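Local coordinates for 4-alpha-glucanotransferase (Aquifex aeolicus, PDB 1TZ7), which belongs to the amylomaltase (disproportionating enzyme) family of glucanotransferases, enzymes built around a parallel-stranded (beta/alpha) barrel, at residues G25-V30 against Q62-N67; L66-L71 against L83-Y88; R153-Y158 against S234-W239. One frame throughout, in Å; residues are numbered along the deposited sequence.

Contact 1 (G25-V30 against Q62-N67); sequences GILLHV and QVLPLN
Q62 pairs with L27 as a short parallel bridge between neighbouring strands of the barrel sheet, 23-27 and 60-62. Its N-H gives a nearly straight bond to I26 O (Q62 N to I26 O 3.0 Å, 172° at the hydrogen), and its carbonyl takes the N-H of L28 (L28 N to Q62 O 2.9 Å), so both the N-H and the C=O of Q62 are bonded to the neighbouring segment. Its long extended side chain suits the bridge: the methylene Q62 CG lies against L27 CD1 at 3.8 Å, while the amide NE2 reaches the hydroxyl of Y400. V63, compact and branched, sets CG1 beside L28 O and meets V30 CG2 as the strands give way to loops. At L64 the backbone N-H turns to a side chain: H29 ND1 accepts it at 3.1 Å from L64 N, in a bent bond of 138° that leaves the donor tilted from the imidazole plane. With CG anti to its backbone N (chi1 -167°), H29 brings the ring across L64, whose CD1 lies over one face in a CH-pi contact, 3.9 Å from the centroid. P65 then offers its O near the ring edge, 3.4 Å from H29 CE1, and L66 CD1 approaches V30 CG2. The amide bond to ND1 and the methyl over the face together restrict the rotation of the H29 ring.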
loop_
_atom_site.group_PDB
_atom_site.type_symbol
_atom_site.label_atom_id
_atom_site.label_comp_id
_atom_site.label_asym_id
_atom_site.label_seq_id
_atom_site.Cartn_x
_atom_site.Cartn_y
_atom_site.Cartn_z
ATOM N N GLY A 25 1.265 14.589 8.214
ATOM C CA GLY A 25 1.754 13.229 8.301
ATOM C C GLY A 25 2.960 12.981 7.442
ATOM O O GLY A 25 3.378 13.845 6.670
ATOM N N ILE A 26 3.528 11.788 7.577
ATOM C CA ILE A 26 4.643 11.375 6.764
ATOM C C ILE A 26 4.278 10.118 5.985
ATOM O O ILE A 26 3.655 9.208 6.521
ATOM C CB ILE A 26 5.892 11.121 7.651
ATOM C CG1 ILE A 26 6.415 12.450 8.221
ATOM C CG2 ILE A 26 6.993 10.416 6.841
ATOM C CD1 ILE A 26 7.635 12.308 9.109
ATOM N N LEU A 27 4.662 10.087 4.707
ATOM C CA LEU A 27 4.543 8.885 3.895
ATOM C C LEU A 27 5.850 8.086 3.969
ATOM O O LEU A 27 6.894 8.530 3.488
ATOM C CB LEU A 27 4.208 9.256 2.440
ATOM C CG LEU A 27 4.308 8.149 1.373
ATOM C CD1 LEU A 27 3.495 6.941 1.757
ATOM C CD2 LEU A 27 3.859 8.692 0.015
ATOM N N LEU A 28 5.777 6.917 4.590
ATOM C CA LEU A 28 6.946 6.065 4.783
ATOM C C LEU A 28 6.514 4.612 4.907
ATOM O O LEU A 28 5.810 4.246 5.842
ATOM C CB LEU A 28 7.706 6.484 6.048
ATOM C CG LEU A 28 8.940 5.637 6.390
ATOM C CD1 LEU A 28 10.076 5.933 5.418
ATOM C CD2 LEU A 28 9.381 5.889 7.824
ATOM N N HIS A 29 6.934 3.788 3.961
ATOM C CA HIS A 29 6.629 2.363 3.997
ATOM C C HIS A 29 7.481 1.659 5.036
ATOM O O HIS A 29 8.616 2.066 5.312
ATOM C CB HIS A 29 6.873 1.748 2.633
ATOM C CG HIS A 29 6.305 0.370 2.466
ATOM N ND1 HIS A 29 4.987 0.067 2.730
ATOM C CD2 HIS A 29 6.874 -0.780 2.031
ATOM C CE1 HIS A 29 4.774 -1.213 2.473
ATOM N NE2 HIS A 29 5.902 -1.748 2.050
ATOM N N VAL A 30 6.931 0.598 5.606
ATOM C CA VAL A 30 7.601 -0.145 6.664
ATOM C C VAL A 30 9.004 -0.604 6.228
ATOM O O VAL A 30 9.930 -0.597 7.024
ATOM C CB VAL A 30 6.756 -1.377 7.104
ATOM C CG1 VAL A 30 7.500 -2.201 8.136
ATOM C CG2 VAL A 30 5.389 -0.921 7.666
ATOM N N GLN A 62 1.367 7.348 6.653
ATOM C CA GLN A 62 0.912 6.596 5.485
ATOM C C GLN A 62 1.910 5.527 5.089
ATOM O O GLN A 62 3.094 5.800 4.906
ATOM C CB GLN A 62 0.633 7.520 4.295
ATOM C CG GLN A 62 -0.051 6.787 3.116
ATOM C CD GLN A 62 -0.586 7.724 2.038
ATOM O OE1 GLN A 62 -0.526 7.405 0.854
ATOM N NE2 GLN A 62 -1.110 8.859 2.445
ATOM N N VAL A 63 1.415 4.302 4.964
ATOM C CA VAL A 63 2.211 3.189 4.502
ATOM C C VAL A 63 1.684 2.710 3.156
ATOM O O VAL A 63 0.597 3.096 2.732
ATOM C CB VAL A 63 2.170 2.006 5.515
ATOM C CG1 VAL A 63 2.916 2.366 6.791
ATOM C CG2 VAL A 63 0.717 1.603 5.832
ATOM N N LEU A 64 2.464 1.871 2.486
ATOM C CA LEU A 64 1.987 1.164 1.298
ATOM C C LEU A 64 1.322 -0.151 1.744
ATOM O O LEU A 64 1.334 -0.478 2.934
ATOM C CB LEU A 64 3.152 0.896 0.332
ATOM C CG LEU A 64 4.127 2.074 0.124
ATOM C CD1 LEU A 64 5.305 1.655 -0.720
ATOM C CD2 LEU A 64 3.410 3.264 -0.504
ATOM N N PRO A 65 0.734 -0.895 0.806
ATOM C CA PRO A 65 0.083 -2.164 1.147
ATOM C C PRO A 65 1.023 -3.113 1.883
ATOM O O PRO A 65 2.209 -3.177 1.573
ATOM C CB PRO A 65 -0.313 -2.735 -0.222
ATOM C CG PRO A 65 -0.424 -1.548 -1.106
ATOM C CD PRO A 65 0.637 -0.598 -0.634
ATOM N N LEU A 66 0.485 -3.838 2.850
ATOM C CA LEU A 66 1.288 -4.705 3.712
ATOM C C LEU A 66 1.214 -6.147 3.219
ATOM O O LEU A 66 1.649 -7.066 3.902
ATOM C CB LEU A 66 0.776 -4.620 5.164
ATOM C CG LEU A 66 1.445 -3.604 6.107
ATOM C CD1 LEU A 66 1.821 -2.327 5.394
ATOM C CD2 LEU A 66 0.524 -3.306 7.293
ATOM N N ASN A 67 0.662 -6.336 2.022
ATOM C CA ASN A 67 0.449 -7.677 1.478
ATOM C C ASN A 67 1.784 -8.349 1.099
ATOM O O ASN A 67 2.765 -7.667 0.805
ATOM C CB ASN A 67 -0.464 -7.610 0.251
ATOM C CG ASN A 67 -1.821 -6.992 0.557
ATOM O OD1 ASN A 67 -2.396 -6.309 -0.280
ATOM N ND2 ASN A 67 -2.342 -7.242 1.773
#

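Contact 2 (L66-L71 against L83-Y88); sequences LNPTSL and LFAGNY
N67 and N87 are the two asparagines that tie these loop segments together, each using its amide on the opposite backbone or side chain. The carboxamide of N67 gives ND2 to A85 O at 3.1 Å in a well-aligned bond, 162° at the hydrogen, with the acceptor in the amide plane and the donor in the carbonyl plane. N87 works with both ends of its amide: ND2 donates to T69 OG1 at 3.0 Å, tilted from the amide plane, while OD1 takes a weak bond from the T69 backbone, 3.4 Å from T69 N. A chi1 of -165° turns the N87 amide beside its own carbonyl carbon and across T69, and N87 CB passes N67 O at 3.5 Å. Asparagine suits position 87 because its short amide can give and take at once; at N67 it offers a flat N-H donor to A85 O. Both segments belong to the long loop that joins barrel strand 60-62 to helix 94-98, and it is this excursion that the amides draw together. The rigid ring of P68 presents an apolar edge, with P68 CD 3.9 Å from A85 CB. Farther out, Y121 OH bonds T69 OG1, and S80 OG bonds P68 O. Helix 192-218 supplies Q202 OE1 to the N-H of G86, while F84, turned outward from the contact, meets the rings of H295 and W151.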
loop_
_atom_site.group_PDB
_atom_site.type_symbol
_atom_site.label_atom_id
_atom_site.label_comp_id
_atom_site.label_asym_id
_atom_site.label_seq_id
_atom_site.Cartn_x
_atom_site.Cartn_y
_atom_site.Cartn_z
ATOM N N LEU A 66 0.485 -3.838 2.850
ATOM C CA LEU A 66 1.288 -4.705 3.712
ATOM C C LEU A 66 1.214 -6.147 3.219
ATOM O O LEU A 66 1.649 -7.066 3.902
ATOM C CB LEU A 66 0.776 -4.620 5.164
ATOM C CG LEU A 66 1.445 -3.604 6.107
ATOM C CD1 LEU A 66 1.821 -2.327 5.394
ATOM C CD2 LEU A 66 0.524 -3.306 7.293
ATOM N N ASN A 67 0.662 -6.336 2.022
ATOM C CA ASN A 67 0.449 -7.677 1.478
ATOM C C ASN A 67 1.784 -8.349 1.099
ATOM O O ASN A 67 2.765 -7.667 0.805
ATOM C CB ASN A 67 -0.464 -7.610 0.251
ATOM C CG ASN A 67 -1.821 -6.992 0.557
ATOM O OD1 ASN A 67 -2.396 -6.309 -0.280
ATOM N ND2 ASN A 67 -2.342 -7.242 1.773
ATOM N N PRO A 68 1.812 -9.682 1.112
ATOM C CA PRO A 68 3.043 -10.429 0.809
ATOM C C PRO A 68 3.592 -10.107 -0.579
ATOM O O PRO A 68 2.835 -10.036 -1.546
ATOM C CB PRO A 68 2.604 -11.904 0.892
ATOM C CG PRO A 68 1.103 -11.883 0.921
ATOM C CD PRO A 68 0.681 -10.573 1.424
ATOM N N THR A 69 4.899 -9.909 -0.663
ATOM C CA THR A 69 5.550 -9.590 -1.930
ATOM C C THR A 69 6.429 -10.744 -2.376
ATOM O O THR A 69 6.709 -11.656 -1.605
ATOM C CB THR A 69 6.397 -8.312 -1.792
ATOM O OG1 THR A 69 7.322 -8.456 -0.712
ATOM C CG2 THR A 69 5.539 -7.125 -1.389
ATOM N N SER A 70 6.859 -10.699 -3.627
ATOM C CA SER A 70 7.703 -11.745 -4.182
ATOM C C SER A 70 8.719 -11.160 -5.164
ATOM O O SER A 70 8.489 -10.111 -5.760
ATOM C CB SER A 70 6.842 -12.800 -4.888
ATOM O OG SER A 70 6.381 -12.327 -6.140
ATOM N N LEU A 71 9.844 -11.853 -5.320
ATOM C CA LEU A 71 10.853 -11.501 -6.332
ATOM C C LEU A 71 10.221 -11.416 -7.731
ATOM O O LEU A 71 10.573 -10.545 -8.533
ATOM C CB LEU A 71 11.972 -12.558 -6.347
ATOM C CG LEU A 71 13.341 -12.240 -5.704
ATOM C CD1 LEU A 71 13.331 -10.956 -4.914
ATOM C CD2 LEU A 71 13.782 -13.405 -4.825
ATOM N N LEU A 83 -4.674 -10.122 -0.881
ATOM C CA LEU A 83 -5.035 -8.750 -0.502
ATOM C C LEU A 83 -5.323 -8.645 0.993
ATOM O O LEU A 83 -5.574 -7.557 1.506
ATOM C CB LEU A 83 -6.268 -8.284 -1.295
ATOM C CG LEU A 83 -6.093 -8.202 -2.811
ATOM C CD1 LEU A 83 -7.432 -7.963 -3.494
ATOM C CD2 LEU A 83 -5.092 -7.103 -3.180
ATOM N N PHE A 84 -5.288 -9.779 1.684
ATOM C CA PHE A 84 -5.651 -9.830 3.100
ATOM C C PHE A 84 -4.429 -10.081 3.996
ATOM O O PHE A 84 -4.316 -9.509 5.078
ATOM C CB PHE A 84 -6.704 -10.917 3.331
ATOM C CG PHE A 84 -8.063 -10.557 2.815
ATOM C CD1 PHE A 84 -8.363 -10.677 1.460
ATOM C CD2 PHE A 84 -9.051 -10.085 3.680
ATOM C CE1 PHE A 84 -9.628 -10.337 0.977
ATOM C CE2 PHE A 84 -10.315 -9.745 3.198
ATOM C CZ PHE A 84 -10.601 -9.872 1.846
ATOM N N ALA A 85 -3.518 -10.925 3.533
ATOM C CA ALA A 85 -2.409 -11.392 4.364
ATOM C C ALA A 85 -1.376 -10.282 4.591
ATOM O O ALA A 85 -1.347 -9.290 3.870
ATOM C CB ALA A 85 -1.749 -12.603 3.725
ATOM N N GLY A 86 -0.534 -10.469 5.603
ATOM C CA GLY A 86 0.593 -9.596 5.842
ATOM C C GLY A 86 1.895 -10.160 5.283
ATOM O O GLY A 86 2.013 -11.361 5.035
ATOM N N ASN A 87 2.871 -9.278 5.098
ATOM C CA ASN A 87 4.139 -9.619 4.455
ATOM C C ASN A 87 5.176 -10.045 5.504
ATOM O O ASN A 87 5.574 -9.244 6.348
ATOM C CB ASN A 87 4.652 -8.393 3.676
ATOM C CG ASN A 87 5.748 -8.734 2.687
ATOM O OD1 ASN A 87 6.102 -9.907 2.498
ATOM N ND2 ASN A 87 6.297 -7.705 2.045
ATOM N N TYR A 88 5.612 -11.307 5.443
ATOM C CA TYR A 88 6.384 -11.903 6.542
ATOM C C TYR A 88 7.794 -11.296 6.691
ATOM O O TYR A 88 8.401 -11.392 7.755
ATOM C CB TYR A 88 6.467 -13.440 6.391
ATOM C CG TYR A 88 7.447 -13.944 5.325
ATOM C CD1 TYR A 88 8.793 -14.159 5.629
ATOM C CD2 TYR A 88 7.013 -14.228 4.029
ATOM C CE1 TYR A 88 9.687 -14.630 4.662
ATOM C CE2 TYR A 88 7.899 -14.698 3.053
ATOM C CZ TYR A 88 9.232 -14.896 3.376
ATOM O OH TYR A 88 10.108 -15.363 2.416
#

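Contact 3 (R153-Y158 against S234-W239); sequences RDYALY and SSADVW
Y158 reaches from helix 149-165 to the start of helix 236-240, its side chain passing from W239 over A236 to S234. Y158 CB lies 3.7 Å from W239 CZ3, against the six-membered ring of the indole. The first torsion, 164°, swings the phenol away from its own backbone N and onto A236, whose CB sits 3.7 Å from Y158 CG and over one ring face, 20° off the normal, in a CH-pi contact. Along one side of the ring, Y158 CD1 is 3.8 Å from W239 CE3, and the two aromatic planes stand at 45°. Next, Y158 CE1 meets the backbone, 3.5 Å from A236 N, and CZ stays over the same peptide near S235 C. At the tip, Y158 OH is 3.4 Å from S234 O. Alanine suits that face because its single methyl lets the phenol settle on the backbone; the same CB touches the edge of Y155 at CD1. W239 lies alongside with its broad indole, W239 CZ3 pointing at D154 O in the ring plane, 3.5 Å away. Its NE1 bonds to L176 O, and R179 makes a cation-pi contact with it and a salt bridge with D154. S235 OG caps the helix start through a weak bond from V238 N. Across the interface, then, cohesion comes chiefly from aromatic and methyl contacts, with the polar groups of D154 and W239 served mainly from elsewhere.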
loop_
_atom_site.group_PDB
_atom_site.type_symbol
_atom_site.label_atom_id
_atom_site.label_comp_id
_atom_site.label_asym_id
_atom_site.label_seq_id
_atom_site.Cartn_x
_atom_site.Cartn_y
_atom_site.Cartn_z
ATOM N N ARG A 153 -8.087 -19.286 6.513
ATOM C CA ARG A 153 -8.218 -20.713 6.196
ATOM C C ARG A 153 -7.850 -20.958 4.743
ATOM O O ARG A 153 -7.140 -21.909 4.423
ATOM C CB ARG A 153 -9.652 -21.200 6.454
ATOM C CG ARG A 153 -10.016 -21.315 7.928
ATOM C CD ARG A 153 -11.511 -21.123 8.219
ATOM N NE ARG A 153 -12.002 -22.052 9.238
ATOM C CZ ARG A 153 -11.743 -21.950 10.548
ATOM N NH1 ARG A 153 -12.237 -22.848 11.393
ATOM N NH2 ARG A 153 -10.992 -20.955 11.012
ATOM N N ASP A 154 -8.334 -20.084 3.867
ATOM C CA ASP A 154 -8.101 -20.212 2.444
ATOM C C ASP A 154 -6.659 -19.867 2.082
ATOM O O ASP A 154 -6.075 -20.490 1.213
ATOM C CB ASP A 154 -9.061 -19.311 1.669
ATOM C CG ASP A 154 -10.476 -19.846 1.657
ATOM O OD1 ASP A 154 -11.413 -19.066 1.914
ATOM O OD2 ASP A 154 -10.744 -21.029 1.404
ATOM N N TYR A 155 -6.090 -18.866 2.755
ATOM C CA TYR A 155 -4.757 -18.389 2.409
ATOM C C TYR A 155 -3.693 -19.385 2.837
ATOM O O TYR A 155 -2.805 -19.714 2.068
ATOM C CB TYR A 155 -4.465 -17.032 3.038
ATOM C CG TYR A 155 -3.049 -16.562 2.768
ATOM C CD1 TYR A 155 -2.667 -16.138 1.500
ATOM C CD2 TYR A 155 -2.088 -16.569 3.775
ATOM C CE1 TYR A 155 -1.369 -15.718 1.240
ATOM C CE2 TYR A 155 -0.786 -16.150 3.527
ATOM C CZ TYR A 155 -0.432 -15.725 2.257
ATOM O OH TYR A 155 0.859 -15.309 2.008
ATOM N N ALA A 156 -3.790 -19.858 4.072
ATOM C CA ALA A 156 -2.811 -20.797 4.615
ATOM C C ALA A 156 -2.830 -22.133 3.852
ATOM O O ALA A 156 -1.795 -22.779 3.688
ATOM C CB ALA A 156 -3.072 -21.028 6.077
ATOM N N LEU A 157 -4.012 -22.537 3.395
ATOM C CA LEU A 157 -4.146 -23.744 2.583
ATOM C C LEU A 157 -3.606 -23.502 1.173
ATOM O O LEU A 157 -2.970 -24.365 0.589
ATOM C CB LEU A 157 -5.610 -24.181 2.516
ATOM C CG LEU A 157 -5.894 -25.480 1.758
ATOM C CD1 LEU A 157 -5.176 -26.654 2.406
ATOM C CD2 LEU A 157 -7.391 -25.738 1.688
ATOM N N TYR A 158 -3.872 -22.319 0.644
ATOM C CA TYR A 158 -3.342 -21.903 -0.653
ATOM C C TYR A 158 -1.813 -21.979 -0.660
ATOM O O TYR A 158 -1.217 -22.467 -1.611
ATOM C CB TYR A 158 -3.824 -20.475 -0.962
ATOM C CG TYR A 158 -3.092 -19.743 -2.071
ATOM C CD1 TYR A 158 -3.536 -19.811 -3.389
ATOM C CD2 TYR A 158 -1.984 -18.949 -1.792
ATOM C CE1 TYR A 158 -2.881 -19.122 -4.406
ATOM C CE2 TYR A 158 -1.320 -18.253 -2.805
ATOM C CZ TYR A 158 -1.772 -18.344 -4.104
ATOM O OH TYR A 158 -1.118 -17.657 -5.107
ATOM N N SER A 234 -2.355 -14.525 -9.901
ATOM C CA SER A 234 -1.772 -15.552 -9.042
ATOM C C SER A 234 -1.954 -15.187 -7.571
ATOM O O SER A 234 -0.991 -14.813 -6.882
ATOM C CB SER A 234 -0.284 -15.711 -9.351
ATOM O OG SER A 234 -0.084 -16.079 -10.706
ATOM N N SER A 235 -3.188 -15.291 -7.094
ATOM C CA SER A 235 -3.503 -14.970 -5.704
ATOM C C SER A 235 -4.567 -15.913 -5.145
ATOM O O SER A 235 -5.357 -16.496 -5.894
ATOM C CB SER A 235 -3.972 -13.511 -5.580
ATOM O OG SER A 235 -5.250 -13.324 -6.161
ATOM N N ALA A 236 -4.572 -16.062 -3.828
ATOM C CA ALA A 236 -5.621 -16.799 -3.138
ATOM C C ALA A 236 -6.997 -16.173 -3.392
ATOM O O ALA A 236 -8.003 -16.848 -3.330
ATOM C CB ALA A 236 -5.335 -16.843 -1.651
ATOM N N ASP A 237 -7.017 -14.873 -3.680
ATOM C CA ASP A 237 -8.276 -14.132 -3.826
ATOM C C ASP A 237 -9.028 -14.527 -5.094
ATOM O O ASP A 237 -10.233 -14.732 -5.063
ATOM C CB ASP A 237 -8.010 -12.635 -3.834
ATOM C CG ASP A 237 -7.230 -12.181 -2.625
ATOM O OD1 ASP A 237 -6.097 -11.682 -2.800
ATOM O OD2 ASP A 237 -7.661 -12.290 -1.460
ATOM N N VAL A 238 -8.308 -14.632 -6.208
ATOM C CA VAL A 238 -8.915 -15.070 -7.470
ATOM C C VAL A 238 -9.272 -16.549 -7.380
ATOM O O VAL A 238 -10.336 -16.966 -7.824
ATOM C CB VAL A 238 -7.965 -14.829 -8.677
ATOM C CG1 VAL A 238 -8.619 -15.270 -9.963
ATOM C CG2 VAL A 238 -7.568 -13.350 -8.762
ATOM N N TRP A 239 -8.374 -17.329 -6.791
ATOM C CA TRP A 239 -8.614 -18.749 -6.546
ATOM C C TRP A 239 -9.932 -18.982 -5.782
ATOM O O TRP A 239 -10.716 -19.854 -6.147
ATOM C CB TRP A 239 -7.443 -19.344 -5.761
ATOM C CG TRP A 239 -7.584 -20.803 -5.466
ATOM C CD1 TRP A 239 -7.871 -21.796 -6.356
ATOM C CD2 TRP A 239 -7.443 -21.438 -4.192
ATOM N NE1 TRP A 239 -7.917 -23.011 -5.713
ATOM C CE2 TRP A 239 -7.658 -22.818 -4.382
ATOM C CE3 TRP A 239 -7.157 -20.978 -2.896
ATOM C CZ2 TRP A 239 -7.595 -23.740 -3.332
ATOM C CZ3 TRP A 239 -7.095 -21.896 -1.859
ATOM C CH2 TRP A 239 -7.314 -23.261 -2.086
#

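All three contacts are largely buried, but they lie at increasing distance from the middle of the chain: contact 1 about 6 Å from its centre, contact 2 about 10 Å and contact 3 about 19 Å, centre to centre. Contact 1 joins the ends of two neighbouring barrel strands and the loops that follow them, relying on backbone pairing plus one histidine; contact 2 continues along the same chain, sharing L66 and N67, and is held by asparagine amides within a loop; contact 3 joins helical segments by aromatic packing. Contacts 2 and 3 also touch, through a probable hydrogen bond from L83 N to D237 OD1 and the packing of P68 and A85 on Y155, whereas contacts 1 and 3 do not meet.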